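Local coordinates for foldase protein PrsA (Bacillus subtilis, PDB 4WO7) that assists the folding of secreted proteins outside the membrane after translocation, and has peptidyl-prolyl cis-trans isomerase activity, at residues G188-P193 / Y200-K205; R121-L126 / G162-W167; K48-S53 / Q95-D100. All coordinates share one frame; numbering follows the deposited sequence.

From the N terminus, contact 3 closes first: 48-53, at the end of helix 21-49, meets 95-100 of helix 81-101 across an intervening piece that is mostly helix. Contact 2 follows, bringing 162-167 back to strand 119-127 after a largely helical excursion. Contact 1 closes last, a short loop joining 188-193 to strand 200-207. The three loops come in series; none nests in or crosses another. Contacts 1 and 2 share one sheet, their centres about 10 Å apart, with strands 119-127 and 200-207 as neighbours. Contact 3 ties helices together on the opposite side of the chain's centre, about 39 Å from contact 1 and 31 Å from contact 2, centre to centre.

Contact 1. Residues G188-P193 / Y200-K205; sequences GEVSDP and YHIIKK
Ser-191 meets Ile-203 with both its backbone and its side chain. Starting at CB, which lies 3.7 Å from Ile-203 O, the serine turns its hydroxyl to a position between its own N and carbonyl carbon (chi1 67°). That brings OG to the backbone edge of strand 200-207, where it accepts the N-H of Ile-203 at 2.8 Å (Ile-203 N to Ser-191 OG) in a fairly straight bond of 164°. The hydroxyl in turn donates a hydrogen bond to Asp-192 O, which it meets from above the carbonyl plane. OG therefore does the job a main-chain carbonyl would do in a regular antiparallel pair, and Ser-191 N returns the favour by donating to Ile-203 O at 2.8 Å.

Further along, the link is all backbone: Lys-205 N donates to Glu-189 O, and Gly-188 N to Lys-205 O. Gly-188 sits at a positive phi of 97°, a conformation that suits glycine. Where the backbones bridge at Val-190 and Lys-204, Val-190 CG2 packs beside Ile-202 CG2, the two side chains pointing the same way. At the other end, Pro-193 CB rests obliquely against the Tyr-200 ring, 3.8 Å from Tyr-200 CD2.

Ile-203 continues inward onto Phe-178 and Ala-182 of helix 176-183, while Ile-202 reaches Val-136 of helix 130-142. The chain entering short strand 194-195 is thus laid antiparallel along strand 200-207, at the margin of the antiparallel sheet of a parvulin-type PPIase domain.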
ATOM      1  N   GLY A 188      -0.724 -38.112   9.129  1.00 95.71           N
ATOM      2  CA  GLY A 188       0.251 -38.781   8.294  1.00 91.57           C
ATOM      3  C   GLY A 188      -0.402 -39.278   7.025  1.00 96.88           C
ATOM      4  O   GLY A 188       0.277 -39.553   6.039  1.00 96.23           O
ATOM      5  N   GLU A 189      -1.728 -39.386   7.047  1.00 97.44           N
ATOM      6  CA  GLU A 189      -2.461 -39.937   5.915  1.00111.84           C
ATOM      7  C   GLU A 189      -2.566 -38.943   4.761  1.00107.20           C
ATOM      8  O   GLU A 189      -2.715 -37.740   4.972  1.00 99.35           O
ATOM      9  CB  GLU A 189      -3.861 -40.386   6.327  1.00149.76           C
ATOM     10  CG  GLU A 189      -4.539 -41.216   5.250  1.00129.96           C
ATOM     11  CD  GLU A 189      -5.965 -41.572   5.600  1.00135.14           C
ATOM     12  OE1 GLU A 189      -6.407 -41.245   6.722  1.00133.96           O
ATOM     13  OE2 GLU A 189      -6.642 -42.189   4.750  1.00138.01           O
ATOM     14  N   VAL A 190      -2.486 -39.471   3.544  1.00111.26           N
ATOM     15  CA  VAL A 190      -2.613 -38.673   2.334  1.00111.69           C
ATOM     16  C   VAL A 190      -3.919 -39.031   1.637  1.00114.38           C
ATOM     17  O   VAL A 190      -4.316 -40.195   1.595  1.00120.39           O
ATOM     18  CB  VAL A 190      -1.423 -38.887   1.372  1.00127.04           C
ATOM     19  CG1 VAL A 190      -1.241 -40.362   1.057  1.00117.73           C
ATOM     20  CG2 VAL A 190      -1.599 -38.054   0.097  1.00115.18           C
ATOM     21  N   SER A 191      -4.591 -38.015   1.107  1.00105.34           N
ATOM     22  CA  SER A 191      -5.931 -38.177   0.566  1.00100.70           C
ATOM     23  C   SER A 191      -5.906 -38.645  -0.874  1.00 95.80           C
ATOM     24  O   SER A 191      -4.844 -38.780  -1.479  1.00 94.83           O
ATOM     25  CB  SER A 191      -6.692 -36.854   0.632  1.00101.04           C
ATOM     26  OG  SER A 191      -6.113 -35.911  -0.255  1.00 95.26           O
ATOM     27  N   ASP A 192      -7.095 -38.896  -1.410  1.00105.07           N
ATOM     28  CA  ASP A 192      -7.269 -39.147  -2.831  1.00105.91           C
ATOM     29  C   ASP A 192      -7.617 -37.798  -3.447  1.00106.97           C
ATOM     30  O   ASP A 192      -7.929 -36.860  -2.712  1.00101.55           O
ATOM     31  CB  ASP A 192      -8.362 -40.187  -3.083  1.00113.36           C
ATOM     32  CG  ASP A 192      -7.969 -41.575  -2.607  1.00123.67           C
ATOM     33  OD1 ASP A 192      -6.778 -41.934  -2.731  1.00124.06           O
ATOM     34  OD2 ASP A 192      -8.851 -42.308  -2.111  1.00129.37           O
ATOM     35  N   PRO A 193      -7.551 -37.681  -4.783  1.00110.51           N
ATOM     36  CA  PRO A 193      -7.794 -36.376  -5.415  1.00111.09           C
ATOM     37  C   PRO A 193      -9.091 -35.708  -4.941  1.00115.38           C
ATOM     38  O   PRO A 193     -10.158 -36.322  -4.979  1.00120.11           O
ATOM     39  CB  PRO A 193      -7.859 -36.724  -6.905  1.00113.95           C
ATOM     40  CG  PRO A 193      -6.982 -37.921  -7.036  1.00111.44           C
ATOM     41  CD  PRO A 193      -7.164 -38.708  -5.767  1.00109.97           C
ATOM     42  N   TYR A 200      -7.797 -29.898  -8.490  1.00125.37           N
ATOM     43  CA  TYR A 200      -7.686 -31.125  -7.699  1.00116.87           C
ATOM     44  C   TYR A 200      -6.536 -31.104  -6.705  1.00105.30           C
ATOM     45  O   TYR A 200      -5.424 -30.674  -7.010  1.00 96.31           O
ATOM     46  CB  TYR A 200      -7.536 -32.350  -8.601  1.00115.67           C
ATOM     47  CG  TYR A 200      -8.833 -32.790  -9.230  1.00117.24           C
ATOM     48  CD1 TYR A 200      -9.320 -32.192 -10.382  1.00119.60           C
ATOM     49  CD2 TYR A 200      -9.577 -33.807  -8.653  1.00115.25           C
ATOM     50  CE1 TYR A 200     -10.511 -32.607 -10.945  1.00120.81           C
ATOM     51  CE2 TYR A 200     -10.762 -34.225  -9.204  1.00117.91           C
ATOM     52  CZ  TYR A 200     -11.230 -33.622 -10.348  1.00123.14           C
ATOM     53  OH  TYR A 200     -12.423 -34.046 -10.890  1.00131.41           O
ATOM     54  N   HIS A 201      -6.843 -31.580  -5.504  1.00107.54           N
ATOM     55  CA  HIS A 201      -5.926 -31.535  -4.378  1.00103.65           C
ATOM     56  C   HIS A 201      -5.511 -32.920  -3.923  1.00101.25           C
ATOM     57  O   HIS A 201      -6.324 -33.844  -3.890  1.00 99.22           O
ATOM     58  CB  HIS A 201      -6.558 -30.817  -3.188  1.00105.13           C
ATOM     59  CG  HIS A 201      -6.913 -29.389  -3.452  1.00104.86           C
ATOM     60  ND1 HIS A 201      -6.391 -28.353  -2.715  1.00103.14           N
ATOM     61  CD2 HIS A 201      -7.736 -28.827  -4.369  1.00107.66           C
ATOM     62  CE1 HIS A 201      -6.878 -27.207  -3.163  1.00104.51           C
ATOM     63  NE2 HIS A 201      -7.695 -27.469  -4.165  1.00108.32           N
ATOM     64  N   ILE A 202      -4.236 -33.053  -3.585  1.00 95.81           N
ATOM     65  CA  ILE A 202      -3.772 -34.174  -2.786  1.00 93.43           C
ATOM     66  C   ILE A 202      -3.353 -33.601  -1.445  1.00 89.58           C
ATOM     67  O   ILE A 202      -2.389 -32.847  -1.362  1.00 88.62           O
ATOM     68  CB  ILE A 202      -2.605 -34.932  -3.438  1.00100.26           C
ATOM     69  CG1 ILE A 202      -3.097 -35.689  -4.673  1.00111.06           C
ATOM     70  CG2 ILE A 202      -2.016 -35.946  -2.459  1.00 97.19           C
ATOM     71  CD1 ILE A 202      -1.990 -36.136  -5.596  1.00116.18           C
ATOM     72  N   ILE A 203      -4.076 -33.978  -0.396  1.00 85.12           N
ATOM     73  CA  ILE A 203      -3.853 -33.419   0.930  1.00 86.15           C
ATOM     74  C   ILE A 203      -3.143 -34.409   1.828  1.00 86.90           C
ATOM     75  O   ILE A 203      -3.462 -35.595   1.828  1.00 86.78           O
ATOM     76  CB  ILE A 203      -5.159 -33.014   1.638  1.00 92.01           C
ATOM     77  CG1 ILE A 203      -6.108 -32.300   0.675  1.00 92.80           C
ATOM     78  CG2 ILE A 203      -4.831 -32.115   2.831  1.00 94.93           C
ATOM     79  CD1 ILE A 203      -7.458 -31.983   1.281  1.00 93.46           C
ATOM     80  N   LYS A 204      -2.165 -33.909   2.578  1.00 87.84           N
ATOM     81  CA  LYS A 204      -1.492 -34.714   3.585  1.00 87.56           C
ATOM     82  C   LYS A 204      -1.624 -34.017   4.928  1.00 85.26           C
ATOM     83  O   LYS A 204      -1.060 -32.947   5.149  1.00 83.81           O
ATOM     84  CB  LYS A 204      -0.015 -34.912   3.251  1.00 84.89           C
ATOM     85  CG  LYS A 204       0.729 -35.779   4.261  1.00 90.56           C
ATOM     86  CD  LYS A 204       2.176 -36.005   3.854  1.00 96.70           C
ATOM     87  CE  LYS A 204       3.022 -36.478   5.030  1.00112.71           C
ATOM     88  NZ  LYS A 204       4.485 -36.307   4.792  1.00121.22           N
ATOM     89  N   LYS A 205      -2.375 -34.633   5.829  1.00 88.99           N
ATOM     90  CA  LYS A 205      -2.522 -34.118   7.178  1.00 92.72           C
ATOM     91  C   LYS A 205      -1.224 -34.364   7.931  1.00 95.74           C
ATOM     92  O   LYS A 205      -0.818 -35.515   8.081  1.00 91.88           O
ATOM     93  CB  LYS A 205      -3.704 -34.794   7.872  1.00 99.28           C
ATOM     94  CG  LYS A 205      -4.072 -34.188   9.209  1.00104.21           C
ATOM     95  CD  LYS A 205      -5.355 -34.796   9.749  1.00113.83           C
ATOM     96  CE  LYS A 205      -5.473 -34.691  11.258  1.00118.94           C
ATOM     97  NZ  LYS A 205      -6.798 -35.224  11.679  1.00122.93           N
TER

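Contact 2. Residues R121-L126 / G162-W167; sequences RASHIL and GGDLGW
The guanidinium of Arg-121 has Gly-166 CA over one face, 3.9 Å above its plane, and the Trp-167 indole at its edge, with Trp-167 NE1 near the guanidinium plane. The two flat groups stand 78° apart. Trp-167 in turn offers a face to the root of the same arginine: Arg-121 CB sits 4.0 Å from the centroid of the six-membered ring in a CH-pi contact. With CG anti to the backbone N (chi1 -166°) and the chain extended to NE, the guanidinium is carried out to Trp-167 NE1 and to Asp-164.

At its tip Arg-121 forms a salt bridge to Asp-164, NH2 to OD2, with carboxylate and guanidinium planes 27° apart. The other carboxylate oxygen turns back on its own chain: Gly-166 N donates to Asp-164 OD1 at 3.0 Å from above the carboxylate plane, making an Asx turn.

This turn belongs to a beta bulge. Arg-121 pairs with Trp-167 and Ser-123 with Asp-164, both non-hydrogen-bonded antiparallel pairs, so Leu-165 and Gly-166 together stand opposite Ala-122. Leu-165 N donates to Ala-122 O at 2.9 Å, and His-124 N to Gly-163 O at 2.9 Å. Gly-163 has a positive phi, which favours glycine. Leu-165 CD1 packs obliquely on the His-124 ring, 3.6 Å from His-124 ND1; that ring also meets His-201 of strand 200-207, a histidine pair familiar from parvulins.

Glu-222 adds a weak hydrogen bond from Trp-167 NE1 and a long ion pair with Arg-121. The salt bridge probably favours the charged form of Asp-164, while Glu-222 adds little more than weak compensation for the arginine's charge; Asp-164 in turn ties the bulge to the neighbouring strand by charge.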
ATOM      1  N   ARG A 121      -2.583 -29.078  10.997  1.00 91.80           N
ATOM      2  CA  ARG A 121      -1.613 -28.660   9.991  1.00 85.12           C
ATOM      3  C   ARG A 121      -1.615 -29.640   8.815  1.00 84.42           C
ATOM      4  O   ARG A 121      -1.699 -30.851   9.019  1.00 90.34           O
ATOM      5  CB  ARG A 121      -0.237 -28.543  10.637  1.00 82.81           C
ATOM      6  CG  ARG A 121       0.783 -27.815   9.807  1.00 86.78           C
ATOM      7  CD  ARG A 121       2.158 -27.939  10.420  1.00 90.31           C
ATOM      8  NE  ARG A 121       3.171 -27.285   9.600  1.00100.84           N
ATOM      9  CZ  ARG A 121       3.633 -26.053   9.789  1.00105.52           C
ATOM     10  NH1 ARG A 121       3.169 -25.285  10.767  1.00108.43           N
ATOM     11  NH2 ARG A 121       4.560 -25.577   8.971  1.00107.03           N
ATOM     12  N   ALA A 122      -1.515 -29.119   7.591  1.00 83.05           N
ATOM     13  CA  ALA A 122      -1.567 -29.962   6.392  1.00 82.30           C
ATOM     14  C   ALA A 122      -0.820 -29.376   5.190  1.00 82.47           C
ATOM     15  O   ALA A 122      -0.647 -28.163   5.075  1.00 84.95           O
ATOM     16  CB  ALA A 122      -3.012 -30.220   6.014  1.00 82.44           C
ATOM     17  N   SER A 123      -0.371 -30.262   4.305  1.00 77.12           N
ATOM     18  CA  SER A 123       0.188 -29.874   3.013  1.00 76.19           C
ATOM     19  C   SER A 123      -0.752 -30.280   1.888  1.00 83.89           C
ATOM     20  O   SER A 123      -1.558 -31.195   2.056  1.00 82.70           O
ATOM     21  CB  SER A 123       1.554 -30.519   2.792  1.00 78.22           C
ATOM     22  OG  SER A 123       2.444 -30.212   3.843  1.00 81.86           O
ATOM     23  N   HIS A 124      -0.662 -29.594   0.749  1.00 90.43           N
ATOM     24  CA  HIS A 124      -1.439 -29.984  -0.427  1.00 93.85           C
ATOM     25  C   HIS A 124      -0.694 -29.775  -1.743  1.00 88.32           C
ATOM     26  O   HIS A 124       0.263 -29.000  -1.828  1.00 87.86           O
ATOM     27  CB  HIS A 124      -2.767 -29.233  -0.482  1.00 98.79           C
ATOM     28  CG  HIS A 124      -2.680 -27.898  -1.156  1.00 98.36           C
ATOM     29  ND1 HIS A 124      -1.753 -26.944  -0.813  1.00 94.01           N
ATOM     30  CD2 HIS A 124      -3.421 -27.364  -2.160  1.00 97.18           C
ATOM     31  CE1 HIS A 124      -1.921 -25.873  -1.572  1.00 94.98           C
ATOM     32  NE2 HIS A 124      -2.924 -26.105  -2.397  1.00 94.44           N
ATOM     33  N   ILE A 125      -1.152 -30.499  -2.759  1.00 88.51           N
ATOM     34  CA  ILE A 125      -0.663 -30.369  -4.126  1.00 85.58           C
ATOM     35  C   ILE A 125      -1.819 -30.010  -5.049  1.00 93.63           C
ATOM     36  O   ILE A 125      -2.755 -30.790  -5.222  1.00 91.78           O
ATOM     37  CB  ILE A 125       0.017 -31.659  -4.596  1.00 84.36           C
ATOM     38  CG1 ILE A 125       1.207 -31.951  -3.680  1.00 81.86           C
ATOM     39  CG2 ILE A 125       0.496 -31.514  -6.041  1.00 86.63           C
ATOM     40  CD1 ILE A 125       1.958 -33.227  -3.985  1.00 73.32           C
ATOM     41  N   LEU A 126      -1.739 -28.826  -5.643  1.00 99.05           N
ATOM     42  CA  LEU A 126      -2.806 -28.322  -6.499  1.00100.55           C
ATOM     43  C   LEU A 126      -2.500 -28.513  -7.986  1.00 96.66           C
ATOM     44  O   LEU A 126      -1.458 -28.078  -8.473  1.00 92.40           O
ATOM     45  CB  LEU A 126      -3.037 -26.840  -6.197  1.00103.06           C
ATOM     46  CG  LEU A 126      -4.099 -26.145  -7.044  1.00107.32           C
ATOM     47  CD1 LEU A 126      -5.455 -26.804  -6.831  1.00109.64           C
ATOM     48  CD2 LEU A 126      -4.145 -24.667  -6.705  1.00109.22           C
ATOM     49  N   GLY A 162       7.140 -27.006  -0.244  1.00 88.08           N
ATOM     50  CA  GLY A 162       6.840 -28.425  -0.219  1.00 82.28           C
ATOM     51  C   GLY A 162       5.355 -28.689  -0.061  1.00 76.40           C
ATOM     52  O   GLY A 162       4.949 -29.814   0.228  1.00 77.28           O
ATOM     53  N   GLY A 163       4.546 -27.653  -0.265  1.00 74.04           N
ATOM     54  CA  GLY A 163       3.098 -27.781  -0.206  1.00 74.90           C
ATOM     55  C   GLY A 163       2.462 -27.402   1.126  1.00 76.05           C
ATOM     56  O   GLY A 163       1.239 -27.410   1.248  1.00 77.02           O
ATOM     57  N   ASP A 164       3.283 -27.064   2.118  1.00 72.81           N
ATOM     58  CA  ASP A 164       2.801 -26.754   3.468  1.00 77.37           C
ATOM     59  C   ASP A 164       1.838 -25.572   3.538  1.00 85.16           C
ATOM     60  O   ASP A 164       2.094 -24.515   2.961  1.00 87.68           O
ATOM     61  CB  ASP A 164       3.988 -26.485   4.393  1.00 80.46           C
ATOM     62  CG  ASP A 164       3.564 -26.187   5.819  1.00 87.97           C
ATOM     63  OD1 ASP A 164       2.587 -26.793   6.302  1.00 92.40           O
ATOM     64  OD2 ASP A 164       4.212 -25.336   6.459  1.00 98.57           O
ATOM     65  N   LEU A 165       0.728 -25.769   4.251  1.00 89.18           N
ATOM     66  CA  LEU A 165      -0.296 -24.738   4.419  1.00 90.18           C
ATOM     67  C   LEU A 165      -0.300 -24.139   5.827  1.00 87.63           C
ATOM     68  O   LEU A 165      -1.055 -23.208   6.111  1.00 93.29           O
ATOM     69  CB  LEU A 165      -1.676 -25.323   4.114  1.00 92.88           C
ATOM     70  CG  LEU A 165      -1.908 -25.653   2.643  1.00 93.21           C
ATOM     71  CD1 LEU A 165      -3.116 -26.559   2.494  1.00 94.88           C
ATOM     72  CD2 LEU A 165      -2.096 -24.370   1.852  1.00 91.92           C
ATOM     73  N   GLY A 166       0.543 -24.666   6.709  1.00 83.45           N
ATOM     74  CA  GLY A 166       0.537 -24.224   8.090  1.00 83.12           C
ATOM     75  C   GLY A 166      -0.738 -24.684   8.785  1.00 87.72           C
ATOM     76  O   GLY A 166      -1.427 -25.582   8.299  1.00 88.78           O
ATOM     77  N   TRP A 167      -1.053 -24.072   9.925  1.00 90.50           N
ATOM     78  CA  TRP A 167      -2.232 -24.445  10.709  1.00 88.84           C
ATOM     79  C   TRP A 167      -3.498 -23.778  10.194  1.00 91.23           C
ATOM     80  O   TRP A 167      -3.453 -22.682   9.638  1.00 89.21           O
ATOM     81  CB  TRP A 167      -2.045 -24.068  12.180  1.00 85.37           C
ATOM     82  CG  TRP A 167      -0.949 -24.823  12.869  1.00 80.03           C
ATOM     83  CD1 TRP A 167       0.371 -24.476  12.943  1.00 77.90           C
ATOM     84  CD2 TRP A 167      -1.080 -26.052  13.596  1.00 86.11           C
ATOM     85  NE1 TRP A 167       1.069 -25.418  13.662  1.00 84.22           N
ATOM     86  CE2 TRP A 167       0.199 -26.395  14.077  1.00 89.67           C
ATOM     87  CE3 TRP A 167      -2.155 -26.900  13.884  1.00 88.20           C
ATOM     88  CZ2 TRP A 167       0.433 -27.544  14.830  1.00 94.88           C
ATOM     89  CZ3 TRP A 167      -1.919 -28.039  14.633  1.00 94.14           C
ATOM     90  CH2 TRP A 167      -0.638 -28.349  15.096  1.00 98.29           C
TER

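Contact 3. Residues K48-S53 / Q95-D100; sequences KKYKVS and QKAAKD
Lys-96 NZ is held by two groups: it donates to the backbone carbonyl of Lys-51, 2.8 Å from NZ to Lys-51 O, and forms a salt bridge with Glu-56 OE1. The first bond arrives above the carbonyl plane. The lysine gets there with CG anti to its own carbonyl carbon (chi1 -79°) and an extended chain beyond, sliding past Tyr-50 in the opposite direction; on the way its CD comes 4.1 Å from Val-52 CG2.

Tyr-50, the first residue to leave helical angles after helix 21-49, lays its ring against helix 81-101. One face carries the helix backbone, Lys-96 C and Ala-97 N, both offset toward the rim, with Ala-97 N 4.0 Å above the ring plane. The opposite face has Lys-49 CG, from the last residue of helix 21-49. At the ring edge lies the carboxylate of Asp-100, turned 77° from the ring, with Asp-100 OD2 3.7 Å from Tyr-50 CE1. Tyr-50 CE2 packs on Ala-97 CB at 3.8 Å, and the hydroxyl end reaches Ala-97 CA and Asp-100 CB. If Tyr-50 were cut back to an alanine, a gap would probably open between the two helices, leaving Ala-97 and the aliphatic part of Lys-96 without their flat cover.

Glu-56 also receives the N-H of Ser-53, the N-cap of helix 54-67, through its OE2; this is the side-chain-to-backbone half of a capping box. One carboxylate thus holds the start of helix 54-67 and the lysine of helix 81-101 together. Since Lys-96 NZ pairs with both a carbonyl and that carboxylate, its positive charge is likely to be favoured, and the link between helices rests on electrostatics as well as on the tyrosine's packing.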
ATOM      1  N   LYS A  48      28.963  -4.691  11.303  1.00 90.37           N
ATOM      2  CA  LYS A  48      30.102  -4.715  12.203  1.00 97.56           C
ATOM      3  C   LYS A  48      29.848  -5.647  13.389  1.00 97.01           C
ATOM      4  O   LYS A  48      30.774  -6.279  13.903  1.00 88.61           O
ATOM      5  CB  LYS A  48      30.438  -3.298  12.664  1.00101.37           C
ATOM      6  CG  LYS A  48      31.672  -3.221  13.534  1.00106.16           C
ATOM      7  CD  LYS A  48      32.049  -1.781  13.778  1.00109.76           C
ATOM      8  CE  LYS A  48      33.344  -1.675  14.552  1.00113.27           C
ATOM      9  NZ  LYS A  48      33.770  -0.258  14.694  1.00117.11           N
ATOM     10  N   LYS A  49      28.592  -5.727  13.821  1.00107.05           N
ATOM     11  CA  LYS A  49      28.224  -6.587  14.942  1.00124.53           C
ATOM     12  C   LYS A  49      28.067  -8.027  14.483  1.00112.84           C
ATOM     13  O   LYS A  49      28.808  -8.907  14.918  1.00107.84           O
ATOM     14  CB  LYS A  49      26.932  -6.090  15.592  1.00151.46           C
ATOM     15  CG  LYS A  49      26.510  -6.847  16.850  1.00162.02           C
ATOM     16  CD  LYS A  49      25.448  -6.071  17.616  1.00202.37           C
ATOM     17  CE  LYS A  49      25.116  -6.754  18.932  1.00159.14           C
ATOM     18  NZ  LYS A  49      24.113  -5.998  19.736  1.00159.58           N
ATOM     19  N   TYR A  50      27.091  -8.266  13.614  1.00105.47           N
ATOM     20  CA  TYR A  50      26.846  -9.606  13.112  1.00 99.20           C
ATOM     21  C   TYR A  50      27.665  -9.750  11.852  1.00122.23           C
ATOM     22  O   TYR A  50      27.974  -8.751  11.200  1.00111.63           O
ATOM     23  CB  TYR A  50      25.366  -9.826  12.843  1.00 84.46           C
ATOM     24  CG  TYR A  50      24.545  -9.458  14.037  1.00 78.77           C
ATOM     25  CD1 TYR A  50      24.340 -10.356  15.072  1.00 79.11           C
ATOM     26  CD2 TYR A  50      24.014  -8.188  14.152  1.00 74.00           C
ATOM     27  CE1 TYR A  50      23.606 -10.004  16.176  1.00 77.86           C
ATOM     28  CE2 TYR A  50      23.283  -7.824  15.245  1.00 81.43           C
ATOM     29  CZ  TYR A  50      23.083  -8.731  16.261  1.00 84.59           C
ATOM     30  OH  TYR A  50      22.345  -8.349  17.353  1.00 88.59           O
ATOM     31  N   LYS A  51      28.018 -10.978  11.502  1.00165.00           N
ATOM     32  CA  LYS A  51      28.801 -11.192  10.300  1.00185.63           C
ATOM     33  C   LYS A  51      28.073 -12.114   9.353  1.00166.99           C
ATOM     34  O   LYS A  51      27.648 -13.209   9.721  1.00167.21           O
ATOM     35  CB  LYS A  51      30.177 -11.758  10.645  1.00211.65           C
ATOM     36  CG  LYS A  51      31.093 -10.771  11.350  1.00333.03           C
ATOM     37  CD  LYS A  51      31.562  -9.681  10.397  1.00239.86           C
ATOM     38  CE  LYS A  51      32.072  -8.463  11.145  1.00247.06           C
ATOM     39  NZ  LYS A  51      33.287  -8.791  11.939  1.00259.85           N
ATOM     40  N   VAL A  52      27.965 -11.650   8.114  1.00147.59           N
ATOM     41  CA  VAL A  52      27.267 -12.363   7.063  1.00124.46           C
ATOM     42  C   VAL A  52      28.204 -12.631   5.901  1.00121.89           C
ATOM     43  O   VAL A  52      28.805 -11.714   5.342  1.00118.55           O
ATOM     44  CB  VAL A  52      26.038 -11.559   6.584  1.00111.36           C
ATOM     45  CG1 VAL A  52      25.424 -12.164   5.328  1.00112.49           C
ATOM     46  CG2 VAL A  52      25.013 -11.437   7.713  1.00108.77           C
ATOM     47  N   SER A  53      28.319 -13.906   5.557  1.00127.27           N
ATOM     48  CA  SER A  53      29.170 -14.351   4.471  1.00137.46           C
ATOM     49  C   SER A  53      28.376 -14.511   3.186  1.00137.44           C
ATOM     50  O   SER A  53      27.152 -14.627   3.212  1.00133.85           O
ATOM     51  CB  SER A  53      29.849 -15.663   4.849  1.00148.51           C
ATOM     52  OG  SER A  53      28.888 -16.670   5.115  1.00153.95           O
ATOM     53  N   GLN A  95      17.652  -9.596  10.341  1.00 69.16           N
ATOM     54  CA  GLN A  95      17.135 -10.864  10.836  1.00 70.10           C
ATOM     55  C   GLN A  95      17.983 -11.355  12.005  1.00 73.40           C
ATOM     56  O   GLN A  95      17.464 -11.816  13.024  1.00 75.82           O
ATOM     57  CB  GLN A  95      17.120 -11.904   9.716  1.00 70.89           C
ATOM     58  CG  GLN A  95      15.943 -11.768   8.781  1.00 75.46           C
ATOM     59  CD  GLN A  95      14.652 -12.234   9.413  1.00 77.57           C
ATOM     60  OE1 GLN A  95      14.528 -13.388   9.831  1.00 86.64           O
ATOM     61  NE2 GLN A  95      13.695 -11.325   9.528  1.00 72.77           N
ATOM     62  N   LYS A  96      19.296 -11.253  11.844  1.00 72.54           N
ATOM     63  CA  LYS A  96      20.227 -11.706  12.864  1.00 73.75           C
ATOM     64  C   LYS A  96      20.098 -10.824  14.098  1.00 76.46           C
ATOM     65  O   LYS A  96      20.165 -11.309  15.228  1.00 78.46           O
ATOM     66  CB  LYS A  96      21.664 -11.718  12.334  1.00 74.28           C
ATOM     67  CG  LYS A  96      21.977 -12.934  11.471  1.00 80.01           C
ATOM     68  CD  LYS A  96      23.462 -13.051  11.170  1.00 92.83           C
ATOM     69  CE  LYS A  96      23.818 -14.451  10.706  1.00106.19           C
ATOM     70  NZ  LYS A  96      25.275 -14.581  10.449  1.00106.85           N
ATOM     71  N   ALA A  97      19.918  -9.525  13.870  1.00 76.20           N
ATOM     72  CA  ALA A  97      19.713  -8.576  14.953  1.00 80.60           C
ATOM     73  C   ALA A  97      18.452  -8.926  15.729  1.00 76.70           C
ATOM     74  O   ALA A  97      18.450  -8.892  16.957  1.00 86.88           O
ATOM     75  CB  ALA A  97      19.614  -7.154  14.412  1.00 77.57           C
ATOM     76  N   ALA A  98      17.385  -9.263  15.009  1.00 69.29           N
ATOM     77  CA  ALA A  98      16.114  -9.616  15.635  1.00 73.01           C
ATOM     78  C   ALA A  98      16.178 -10.910  16.452  1.00 77.50           C
ATOM     79  O   ALA A  98      15.589 -11.008  17.525  1.00 79.70           O
ATOM     80  CB  ALA A  98      15.042  -9.745  14.571  1.00 74.09           C
ATOM     81  N   LYS A  99      16.888 -11.902  15.935  1.00 81.19           N
ATOM     82  CA  LYS A  99      17.031 -13.168  16.645  1.00 80.62           C
ATOM     83  C   LYS A  99      17.739 -12.971  17.984  1.00 92.20           C
ATOM     84  O   LYS A  99      17.356 -13.570  18.987  1.00 92.05           O
ATOM     85  CB  LYS A  99      17.764 -14.190  15.779  1.00 81.45           C
ATOM     86  CG  LYS A  99      16.855 -14.893  14.780  1.00 88.35           C
ATOM     87  CD  LYS A  99      17.641 -15.638  13.716  1.00 96.67           C
ATOM     88  CE  LYS A  99      16.709 -16.265  12.690  1.00106.29           C
ATOM     89  NZ  LYS A  99      17.458 -16.974  11.622  1.00114.61           N
ATOM     90  N   ASP A 100      18.775 -12.138  18.005  1.00 86.90           N
ATOM     91  CA  ASP A 100      19.517 -11.906  19.244  1.00 98.51           C
ATOM     92  C   ASP A 100      18.737 -11.045  20.243  1.00100.53           C
ATOM     93  O   ASP A 100      18.952 -11.151  21.452  1.00104.83           O
ATOM     94  CB  ASP A 100      20.876 -11.262  18.957  1.00105.73           C
ATOM     95  CG  ASP A 100      21.902 -12.268  18.469  1.00123.84           C
ATOM     96  OD1 ASP A 100      21.599 -13.015  17.513  1.00131.13           O
ATOM     97  OD2 ASP A 100      23.010 -12.317  19.052  1.00132.11           O
TER